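Fructokinase (Vibrio cholerae serotype O1, PDB 5EYN) catalyses the ATP-dependent phosphorylation of fructose as a metal-binding sugar kinase of the PfkB family in the ribokinase clan. Local coordinates at residues 173-178 with 204-209; 233-238 with 248-253. One frame throughout, in Å; residues are numbered along the deposited sequence.

Contact 1: 173-178 with 204-209. With CA (calcium ion), chain C; FRU (beta-D-fructofuranose), chain B; BEF (beryllium trifluoride ion), chain D.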
ATOM      1  N   PRO A 173      21.467   6.842   8.648  1.00  8.67           N
ATOM      2  CA  PRO A 173      20.639   7.581   7.689  1.00  8.33           C
ATOM      3  C   PRO A 173      19.661   6.673   6.927  1.00  7.34           C
ATOM      4  O   PRO A 173      18.483   6.996   6.851  1.00  8.01           O
ATOM      5  CB  PRO A 173      21.681   8.263   6.807  1.00 10.98           C
ATOM      6  CG  PRO A 173      22.802   8.578   7.782  1.00 11.01           C
ATOM      7  CD  PRO A 173      22.840   7.380   8.725  1.00 10.68           C
ATOM      8  N   ASN A 174      20.113   5.555   6.386  1.00  8.02           N
ATOM      9  CA  ASN A 174      19.187   4.617   5.775  1.00  8.80           C
ATOM     10  C   ASN A 174      18.284   5.359   4.790  1.00  8.44           C
ATOM     11  O   ASN A 174      17.055   5.371   4.895  1.00  8.24           O
ATOM     12  CB  ASN A 174      18.351   3.918   6.850  1.00  9.80           C
ATOM     13  CG  ASN A 174      18.377   2.438   6.730  1.00 10.63           C
ATOM     14  OD1 ASN A 174      18.732   1.885   5.682  1.00 11.51           O
ATOM     15  ND2 ASN A 174      18.054   1.772   7.824  1.00 13.00           N
ATOM     16  N   LEU A 175      18.922   5.983   3.821  1.00  7.43           N
ATOM     17  CA  LEU A 175      18.236   6.934   2.976  1.00  7.76           C
ATOM     18  C   LEU A 175      17.197   6.316   2.081  1.00  7.12           C
ATOM     19  O   LEU A 175      17.457   5.321   1.410  1.00  8.01           O
ATOM     20  CB  LEU A 175      19.233   7.691   2.115  1.00  8.38           C
ATOM     21  CG  LEU A 175      20.310   8.449   2.878  1.00  8.22           C
ATOM     22  CD1 LEU A 175      21.250   9.138   1.884  1.00  9.69           C
ATOM     23  CD2 LEU A 175      19.707   9.445   3.872  1.00  8.69           C
ATOM     24  N   ARG A 176      16.019   6.926   2.072  1.00  7.68           N
ATOM     25  CA  ARG A 176      14.922   6.559   1.196  1.00  7.90           C
ATOM     26  C   ARG A 176      14.302   7.865   0.700  1.00  8.32           C
ATOM     27  O   ARG A 176      13.329   8.376   1.268  1.00  8.26           O
ATOM     28  CB  ARG A 176      13.888   5.713   1.948  1.00  8.07           C
ATOM     29  CG  ARG A 176      14.458   4.487   2.678  1.00  7.04           C
ATOM     30  CD  ARG A 176      14.884   3.365   1.745  1.00  8.13           C
ATOM     31  NE  ARG A 176      15.225   2.212   2.559  1.00  7.54           N
ATOM     32  CZ  ARG A 176      16.425   1.963   3.060  1.00  8.16           C
ATOM     33  NH1 ARG A 176      17.468   2.718   2.779  1.00  8.38           N
ATOM     34  NH2 ARG A 176      16.593   0.907   3.838  1.00  8.32           N
ATOM     35  N   GLU A 177      14.890   8.422  -0.350  1.00  9.17           N
ATOM     36  CA  GLU A 177      14.574   9.792  -0.758  1.00 10.04           C
ATOM     37  C   GLU A 177      13.108   9.985  -1.077  1.00  8.69           C
ATOM     38  O   GLU A 177      12.562  11.048  -0.803  1.00  8.93           O
ATOM     39  CB  GLU A 177      15.405  10.194  -1.985  1.00 13.81           C
ATOM     40  CG  GLU A 177      15.254  11.645  -2.408  1.00 17.12           C
ATOM     41  CD  GLU A 177      16.116  11.960  -3.611  1.00 22.17           C
ATOM     42  OE1 GLU A 177      15.854  11.396  -4.694  1.00 25.53           O
ATOM     43  OE2 GLU A 177      17.071  12.745  -3.462  1.00 23.98           O
ATOM     44  N   GLU A 178      12.457   8.980  -1.665  1.00  8.39           N
ATOM     45  CA  GLU A 178      11.098   9.208  -2.151  1.00  9.28           C
ATOM     46  C   GLU A 178      10.097   9.472  -1.032  1.00  8.69           C
ATOM     47  O   GLU A 178       9.007   9.981  -1.278  1.00  9.76           O
ATOM     48  CB  GLU A 178      10.598   8.057  -3.016  1.00 11.28           C
ATOM     49  CG  GLU A 178      10.115   6.849  -2.209  1.00 12.67           C
ATOM     50  CD  GLU A 178       9.086   6.027  -2.988  1.00 16.00           C
ATOM     51  OE1 GLU A 178       7.970   6.523  -3.331  1.00 18.71           O
ATOM     52  OE2 GLU A 178       9.400   4.887  -3.285  1.00 13.42           O
ATOM     53  N   GLU A 204      28.710   2.798   2.332  1.00 12.79           N
ATOM     54  CA  GLU A 204      29.706   3.543   1.574  1.00 15.49           C
ATOM     55  C   GLU A 204      29.010   4.549   0.662  1.00 14.65           C
ATOM     56  O   GLU A 204      29.415   5.705   0.551  1.00 14.19           O
ATOM     57  CB  GLU A 204      30.558   2.564   0.756  1.00 20.78           C
ATOM     58  CG  GLU A 204      31.585   3.198  -0.152  1.00 26.40           C
ATOM     59  CD  GLU A 204      32.477   2.161  -0.823  1.00 29.77           C
ATOM     60  OE1 GLU A 204      32.333   0.955  -0.513  1.00 30.38           O
ATOM     61  OE2 GLU A 204      33.318   2.558  -1.653  1.00 32.01           O
ATOM     62  N   GLU A 205      27.948   4.097   0.009  1.00 15.27           N
ATOM     63  CA  GLU A 205      27.225   4.943  -0.921  1.00 15.59           C
ATOM     64  C   GLU A 205      26.555   6.125  -0.202  1.00 14.47           C
ATOM     65  O   GLU A 205      26.593   7.247  -0.669  1.00 15.00           O
ATOM     66  CB  GLU A 205      26.199   4.089  -1.673  1.00 18.88           C
ATOM     67  CG  GLU A 205      26.812   3.011  -2.592  1.00 22.20           C
ATOM     68  CD  GLU A 205      27.391   1.775  -1.880  1.00 24.30           C
ATOM     69  OE1 GLU A 205      27.122   1.529  -0.680  1.00 20.62           O
ATOM     70  OE2 GLU A 205      28.126   1.022  -2.566  1.00 28.00           O
ATOM     71  N   GLU A 206      25.963   5.878   0.952  1.00 11.25           N
ATOM     72  CA  GLU A 206      25.301   6.944   1.687  1.00 10.63           C
ATOM     73  C   GLU A 206      26.296   8.000   2.168  1.00 10.25           C
ATOM     74  O   GLU A 206      25.992   9.186   2.166  1.00  9.56           O
ATOM     75  CB  GLU A 206      24.516   6.353   2.855  1.00  9.88           C
ATOM     76  CG  GLU A 206      23.271   5.636   2.406  1.00 10.16           C
ATOM     77  CD  GLU A 206      22.672   4.724   3.462  1.00 11.09           C
ATOM     78  OE1 GLU A 206      21.452   4.515   3.405  1.00 11.37           O
ATOM     79  OE2 GLU A 206      23.412   4.212   4.332  1.00 12.71           O
ATOM     80  N   LEU A 207      27.454   7.572   2.649  1.00 10.58           N
ATOM     81  CA  LEU A 207      28.455   8.512   3.132  1.00 11.10           C
ATOM     82  C   LEU A 207      28.855   9.428   2.001  1.00 12.53           C
ATOM     83  O   LEU A 207      28.912  10.643   2.166  1.00 12.41           O
ATOM     84  CB  LEU A 207      29.679   7.775   3.663  1.00 11.59           C
ATOM     85  CG  LEU A 207      30.854   8.675   4.032  1.00 12.16           C
ATOM     86  CD1 LEU A 207      30.449   9.641   5.125  1.00 12.46           C
ATOM     87  CD2 LEU A 207      32.051   7.850   4.466  1.00 12.83           C
ATOM     88  N   GLN A 208      29.114   8.851   0.833  1.00 13.83           N
ATOM     89  CA  GLN A 208      29.533   9.656  -0.309  1.00 14.93           C
ATOM     90  C   GLN A 208      28.432  10.600  -0.776  1.00 13.89           C
ATOM     91  O   GLN A 208      28.695  11.752  -1.090  1.00 13.79           O
ATOM     92  CB  GLN A 208      30.021   8.765  -1.455  1.00 17.09           C
ATOM     93  CG  GLN A 208      31.322   8.078  -1.100  1.00 19.94           C
ATOM     94  CD  GLN A 208      31.914   7.250  -2.220  1.00 23.06           C
ATOM     95  OE1 GLN A 208      31.579   7.419  -3.398  1.00 25.58           O
ATOM     96  NE2 GLN A 208      32.815   6.350  -1.855  1.00 23.70           N
ATOM     97  N   PHE A 209      27.200  10.112  -0.804  1.00 13.93           N
ATOM     98  CA  PHE A 209      26.070  10.933  -1.224  1.00 13.64           C
ATOM     99  C   PHE A 209      25.893  12.119  -0.284  1.00 13.75           C
ATOM    100  O   PHE A 209      25.733  13.247  -0.717  1.00 14.78           O
ATOM    101  CB  PHE A 209      24.791  10.098  -1.248  1.00 15.66           C
ATOM    102  CG  PHE A 209      23.573  10.875  -1.635  1.00 19.21           C
ATOM    103  CD1 PHE A 209      23.269  11.090  -2.970  1.00 22.65           C
ATOM    104  CD2 PHE A 209      22.732  11.397  -0.670  1.00 20.60           C
ATOM    105  CE1 PHE A 209      22.155  11.803  -3.331  1.00 24.43           C
ATOM    106  CE2 PHE A 209      21.602  12.111  -1.034  1.00 22.67           C
ATOM    107  CZ  PHE A 209      21.320  12.315  -2.360  1.00 23.68           C
TER
HETATM  108 CA    CA C 402      20.565   0.563   5.166  1.00 18.29          CA
HETATM  109  C1  FRU B 401      12.285   1.440   5.316  1.00  6.80           C
HETATM  110  C2  FRU B 401      12.825   0.155   4.703  1.00  6.46           C
HETATM  111  C3  FRU B 401      11.977  -1.091   4.859  1.00  6.44           C
HETATM  112  C4  FRU B 401      12.956  -2.198   5.071  1.00  6.88           C
HETATM  113  C5  FRU B 401      14.092  -1.479   5.707  1.00  7.15           C
HETATM  114  C6  FRU B 401      15.450  -2.052   5.384  1.00  7.64           C
HETATM  115  O1  FRU B 401      12.254   1.363   6.708  1.00  7.27           O
HETATM  116  O2  FRU B 401      13.008   0.414   3.345  1.00  7.36           O
HETATM  117  O3  FRU B 401      11.162  -1.204   3.730  1.00  7.27           O
HETATM  118  O4  FRU B 401      12.498  -3.200   5.913  1.00  7.26           O
HETATM  119  O5  FRU B 401      14.046  -0.117   5.317  1.00  7.26           O
HETATM  120  O6  FRU B 401      16.480  -1.317   5.997  1.00  8.74           O
HETATM  121 BE   BEF D 403      19.461  -2.280   4.682  1.00 14.61          BE
HETATM  122  F1  BEF D 403      18.853  -3.170   3.580  1.00 62.82           F
HETATM  123  F2  BEF D 403      18.952  -2.629   6.113  1.00 38.47           F
HETATM  124  F3  BEF D 403      19.005  -0.842   4.543  1.00 17.93           F
HETATM  125  O   HOH W   1      20.187   4.478   0.897  1.00 17.65           O
HETATM  126  O   HOH W   2      20.394   1.986   3.203  1.00 14.89           O
HETATM  127  O   HOH W   3      22.219   2.286   5.967  1.00 11.94           O
HETATM  128  O   HOH W   4      22.262  -0.972   4.358  1.00 15.65           O
HETATM  129  O   HOH W   5      20.702  -0.099   7.436  1.00 11.83           O

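Contact 2: 233-238 with 248-253. With ADP (adenosine-5'-diphosphate), chain E.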
ATOM      1  N   VAL A 233      31.258   2.529   8.534  1.00  9.58           N
ATOM      2  CA  VAL A 233      30.866   2.547   7.140  1.00 10.30           C
ATOM      3  C   VAL A 233      30.817   1.105   6.681  1.00 10.09           C
ATOM      4  O   VAL A 233      31.849   0.420   6.649  1.00 11.45           O
ATOM      5  CB  VAL A 233      31.871   3.322   6.259  1.00 10.77           C
ATOM      6  CG1 VAL A 233      31.346   3.418   4.825  1.00 11.92           C
ATOM      7  CG2 VAL A 233      32.144   4.702   6.839  1.00 12.47           C
ATOM      8  N   THR A 234      29.628   0.629   6.331  1.00 11.08           N
ATOM      9  CA  THR A 234      29.505  -0.743   5.873  1.00 11.73           C
ATOM     10  C   THR A 234      29.980  -0.865   4.434  1.00 12.71           C
ATOM     11  O   THR A 234      29.785   0.033   3.606  1.00 13.45           O
ATOM     12  CB  THR A 234      28.075  -1.280   6.040  1.00 12.42           C
ATOM     13  OG1 THR A 234      27.159  -0.445   5.332  1.00 13.22           O
ATOM     14  CG2 THR A 234      27.691  -1.320   7.517  1.00 12.14           C
ATOM     15  N   LEU A 235      30.592  -2.009   4.158  1.00 13.25           N
ATOM     16  CA  LEU A 235      31.265  -2.267   2.903  1.00 15.29           C
ATOM     17  C   LEU A 235      30.733  -3.554   2.266  1.00 16.20           C
ATOM     18  O   LEU A 235      31.466  -4.249   1.580  1.00 17.15           O
ATOM     19  CB  LEU A 235      32.765  -2.422   3.159  1.00 15.99           C
ATOM     20  CG  LEU A 235      33.441  -1.315   3.972  1.00 16.50           C
ATOM     21  CD1 LEU A 235      34.869  -1.715   4.301  1.00 17.84           C
ATOM     22  CD2 LEU A 235      33.407  -0.015   3.208  1.00 17.32           C
ATOM     23  N   GLY A 236      29.473  -3.895   2.514  1.00 17.54           N
ATOM     24  CA  GLY A 236      28.922  -5.149   2.011  1.00 17.64           C
ATOM     25  C   GLY A 236      29.746  -6.339   2.466  1.00 17.80           C
ATOM     26  O   GLY A 236      30.097  -6.447   3.633  1.00 18.00           O
ATOM     27  N   ALA A 237      30.050  -7.245   1.540  1.00 19.23           N
ATOM     28  CA  ALA A 237      30.832  -8.438   1.842  1.00 20.79           C
ATOM     29  C   ALA A 237      32.203  -8.150   2.451  1.00 21.55           C
ATOM     30  O   ALA A 237      32.784  -9.014   3.105  1.00 22.66           O
ATOM     31  CB  ALA A 237      30.994  -9.266   0.585  1.00 21.68           C
ATOM     32  N   LYS A 238      32.716  -6.941   2.248  1.00 20.68           N
ATOM     33  CA  LYS A 238      34.029  -6.570   2.774  1.00 21.21           C
ATOM     34  C   LYS A 238      34.001  -6.137   4.244  1.00 20.11           C
ATOM     35  O   LYS A 238      35.041  -5.828   4.817  1.00 21.60           O
ATOM     36  CB  LYS A 238      34.650  -5.467   1.908  1.00 23.55           C
ATOM     37  CG  LYS A 238      35.002  -5.902   0.491  1.00 27.09           C
ATOM     38  CD  LYS A 238      35.984  -7.056   0.514  1.00 31.40           C
ATOM     39  CE  LYS A 238      36.450  -7.449  -0.874  1.00 33.58           C
ATOM     40  NZ  LYS A 238      37.387  -8.609  -0.811  1.00 34.62           N
ATOM     41  N   GLN A 248      41.362   4.388  12.156  1.00 17.30           N
ATOM     42  CA  GLN A 248      40.486   3.757  11.169  1.00 18.21           C
ATOM     43  C   GLN A 248      40.946   2.322  11.027  1.00 17.95           C
ATOM     44  O   GLN A 248      42.144   2.051  10.974  1.00 18.68           O
ATOM     45  CB  GLN A 248      40.579   4.430   9.800  1.00 20.53           C
ATOM     46  CG  GLN A 248      40.033   5.842   9.724  1.00 24.61           C
ATOM     47  CD  GLN A 248      40.076   6.381   8.307  1.00 28.34           C
ATOM     48  OE1 GLN A 248      40.127   5.612   7.344  1.00 30.40           O
ATOM     49  NE2 GLN A 248      40.057   7.702   8.170  1.00 30.04           N
ATOM     50  N   GLN A 249      39.989   1.411  10.953  1.00 17.08           N
ATOM     51  CA  GLN A 249      40.287   0.007  10.846  1.00 18.75           C
ATOM     52  C   GLN A 249      39.168  -0.715  10.122  1.00 17.24           C
ATOM     53  O   GLN A 249      38.000  -0.502  10.421  1.00 16.04           O
ATOM     54  CB  GLN A 249      40.404  -0.544  12.249  1.00 22.94           C
ATOM     55  CG  GLN A 249      40.841  -1.944  12.328  1.00 26.95           C
ATOM     56  CD  GLN A 249      41.112  -2.314  13.755  1.00 28.65           C
ATOM     57  OE1 GLN A 249      41.382  -1.442  14.587  1.00 29.84           O
ATOM     58  NE2 GLN A 249      41.012  -3.599  14.066  1.00 28.94           N
ATOM     59  N   ILE A 250      39.529  -1.564   9.168  1.00 17.39           N
ATOM     60  CA  ILE A 250      38.554  -2.413   8.507  1.00 17.54           C
ATOM     61  C   ILE A 250      38.383  -3.687   9.305  1.00 17.77           C
ATOM     62  O   ILE A 250      39.355  -4.337   9.682  1.00 19.43           O
ATOM     63  CB  ILE A 250      38.953  -2.745   7.070  1.00 19.87           C
ATOM     64  CG1 ILE A 250      38.942  -1.478   6.214  1.00 23.06           C
ATOM     65  CG2 ILE A 250      37.991  -3.768   6.501  1.00 22.55           C
ATOM     66  CD1 ILE A 250      39.435  -1.688   4.801  1.00 25.46           C
ATOM     67  N   VAL A 251      37.130  -4.018   9.570  1.00 16.64           N
ATOM     68  CA  VAL A 251      36.766  -5.218  10.289  1.00 17.33           C
ATOM     69  C   VAL A 251      35.893  -6.036   9.351  1.00 17.38           C
ATOM     70  O   VAL A 251      34.850  -5.570   8.870  1.00 15.57           O
ATOM     71  CB  VAL A 251      35.988  -4.867  11.567  1.00 17.02           C
ATOM     72  CG1 VAL A 251      35.574  -6.123  12.307  1.00 18.07           C
ATOM     73  CG2 VAL A 251      36.820  -3.963  12.459  1.00 16.76           C
ATOM     74  N   SER A 252      36.339  -7.242   9.044  1.00 19.89           N
ATOM     75  CA  SER A 252      35.609  -8.078   8.110  1.00 22.53           C
ATOM     76  C   SER A 252      35.484  -9.478   8.648  1.00 23.21           C
ATOM     77  O   SER A 252      36.347  -9.953   9.389  1.00 23.80           O
ATOM     78  CB  SER A 252      36.313  -8.114   6.760  1.00 25.13           C
ATOM     79  OG  SER A 252      37.614  -8.646   6.889  1.00 26.83           O
ATOM     80  N   GLY A 253      34.408 -10.143   8.242  1.00 23.92           N
ATOM     81  CA  GLY A 253      34.191 -11.535   8.576  1.00 25.38           C
ATOM     82  C   GLY A 253      34.011 -12.337   7.307  1.00 25.74           C
ATOM     83  O   GLY A 253      34.474 -11.946   6.238  1.00 26.76           O
TER
HETATM   84  PB  ADP E 404      21.304  -3.588   3.758  1.00 25.28           P
HETATM   85  O1B ADP E 404      20.276  -3.909   4.811  1.00 77.26           O
HETATM   86  O2B ADP E 404      21.227  -2.129   3.369  1.00 79.25           O
HETATM   87  O3B ADP E 404      21.036  -4.452   2.551  1.00 66.62           O
HETATM   88  PA  ADP E 404      24.032  -4.056   3.443  1.00110.14           P
HETATM   89  O1A ADP E 404      23.596  -5.016   2.350  1.00 14.05           O
HETATM   90  O2A ADP E 404      24.283  -2.718   2.786  1.00 75.64           O
HETATM   91  O3A ADP E 404      22.746  -3.914   4.349  1.00 82.33           O
HETATM   92  O5' ADP E 404      25.388  -4.508   4.168  1.00 21.35           O
HETATM   93  C5' ADP E 404      25.586  -4.298   5.522  1.00 15.21           C
HETATM   94  C4' ADP E 404      26.392  -5.356   6.238  1.00 12.00           C
HETATM   95  O4' ADP E 404      25.842  -6.631   5.995  1.00 15.31           O
HETATM   96  C3' ADP E 404      27.835  -5.430   5.885  1.00 11.33           C
HETATM   97  O3' ADP E 404      28.585  -4.505   6.612  1.00 14.45           O
HETATM   98  C2' ADP E 404      28.160  -6.816   6.269  1.00 14.79           C
HETATM   99  O2' ADP E 404      28.311  -6.980   7.628  1.00 15.40           O
HETATM  100  C1' ADP E 404      26.921  -7.517   5.877  1.00 16.00           C
HETATM  101  N9  ADP E 404      26.931  -8.035   4.538  1.00 15.56           N
HETATM  102  C8  ADP E 404      26.299  -7.544   3.456  1.00 16.17           C
HETATM  103  N7  ADP E 404      26.526  -8.318   2.406  1.00 18.87           N
HETATM  104  C5  ADP E 404      27.309  -9.331   2.780  1.00 18.95           C
HETATM  105  C6  ADP E 404      27.861 -10.435   2.152  1.00 18.74           C
HETATM  106  N6  ADP E 404      27.647 -10.678   0.761  1.00 20.90           N
HETATM  107  N1  ADP E 404      28.617 -11.272   2.857  1.00 18.18           N
HETATM  108  C2  ADP E 404      28.858 -11.103   4.170  1.00 19.50           C
HETATM  109  N3  ADP E 404      28.338 -10.038   4.823  1.00 17.82           N
HETATM  110  C4  ADP E 404      27.576  -9.164   4.150  1.00 15.83           C
HETATM  111  O   HOH W   6      32.368  -9.042   6.575  1.00 23.62           O

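Contact 1: 173-178 with 204-209
Glu206 and Leu175 both start with CG beside the backbone N (chi1 -73° and -58°), and from there the two chains run side by side but head to tail, so that Glu206 CG lies against Leu175 CD1. Beyond CG the Glu206 chain is extended, which carries its carboxylate from helix 204-211 across to the loop that follows strand 168-172. There OE1 accepts the backbone N-H of Leu175, Leu175 N to Glu206 OE1 being 3.0 Å, with the donor above the carboxylate plane rather than in it. The same oxygen is hydrogen-bonded to two waters: one also reaches Leu175 O, the other, 2.7 Å from Glu206 OE1, is a calcium ligand. OE2 holds a further calcium-bound water and the N-H of Ser203 just before the helix. The carboxylate thus grips the metal through its waters, a second-shell role, while Asn174 OD1 binds the calcium directly at 2.3 Å. Asn174 ND2 is tied to Asp266, which also holds the fructose. Away from the metal, Leu175 CD1 rests obliquely on the Phe209 ring at 3.7 Å from CD2, and helix 186-194 packs on the same leucine. Arg176 bends at chi2 so that its guanidinium turns back: NH1 gives a nearly straight bond to Leu175 O at 2.9 Å, from above the carbonyl plane. NE bonds to fructose O2 at 3.0 Å, and NH2 donates to fructose O5 and to F3 of beryllium trifluoride, whose place suggests a mimic of the transferred phosphoryl group. Glu206 OE1 lies 4.4 Å from Arg176 NH1, too far for a salt bridge, yet its charge probably helps balance the arginine and the metal. Sugar, phosphoryl mimic and hydrated calcium thus converge on one loop braced by a helix-borne glutamate, the active site of a PfkB-family sugar kinase.

Contact 2: 233-238 with 248-253
Leu235 meets Ile250 through a terminal methyl on one side and the short CB branch on the other: CD1 of Leu235 lies 4.3 Å from CG2 of Ile250, a light apolar touch between the turn after strand 230-234 and the edge strand 247-251. Ile250 has CG2 anti to its own N and beside the carbonyl carbon, which directs this branch at the turn; the same methyl comes within 4.0 Å of Lys238 O. Leu235 has its CB directed toward the edge strand, and it also touches Ile216 of helix 216-222. Two residues on, Ser252 also faces the turn, and its CB, not its hydroxyl, makes the closer approach, 3.3 Å from Lys238 O. Lys238 has its CB directed away from the strand, and its backbone carbonyl is what meets Ile250 and Ser252. No direct hydrogen bond crosses between the segments. Instead a water accepts the N-H of Gly253, 2.9 Å from Gly253 N, and donates weakly to Ala237 O. Within the turn, Lys238 N bonds to Leu235 O, and Gly236 between them has positive phi (56°), a conformation that favours glycine. The CB of Val251 is directed away from the turn, and its side chain touches Leu289 and Val292 of helix 285-302, while its carbonyl takes a bond from Asn296, itself an ADP ligand. On the other side of the turn lies the nucleotide. Thr234 presents CB to the ribose, 3.3 Å from O3' of ADP, and Gly236 O comes equally near to C2' of the same sugar. Ala237 lies against the adenine, its CA 3.6 Å from C6 of ADP. Strand 240-244 runs between the two strands, antiparallel to both. The sheet end is therefore a beta-meander whose first turn lines the ribose and adenine pocket, the nucleotide site of this PfkB kinase.

Leaving strand 168-172, the chain enters the 173-178 loop, passes through helix 186-194 and strand 199-203, and returns in helix 204-211, where contact 1 closes its loop. It then runs by helix 216-222 into strand 230-234, and contact 2 closes a second, shorter loop over strand 240-244 with edge strand 247-251. The two loops follow in series, neither nested nor crossing. They meet where the start of helix 204-211 lies against the end of strand 230-234: Glu204 N lies 3.2 Å from Thr234 O, a probable hydrogen bond, and Leu207 packs on Val233. The helix that braces the metal and sugar loop thus lies directly on the strand that leads into the nucleotide turn.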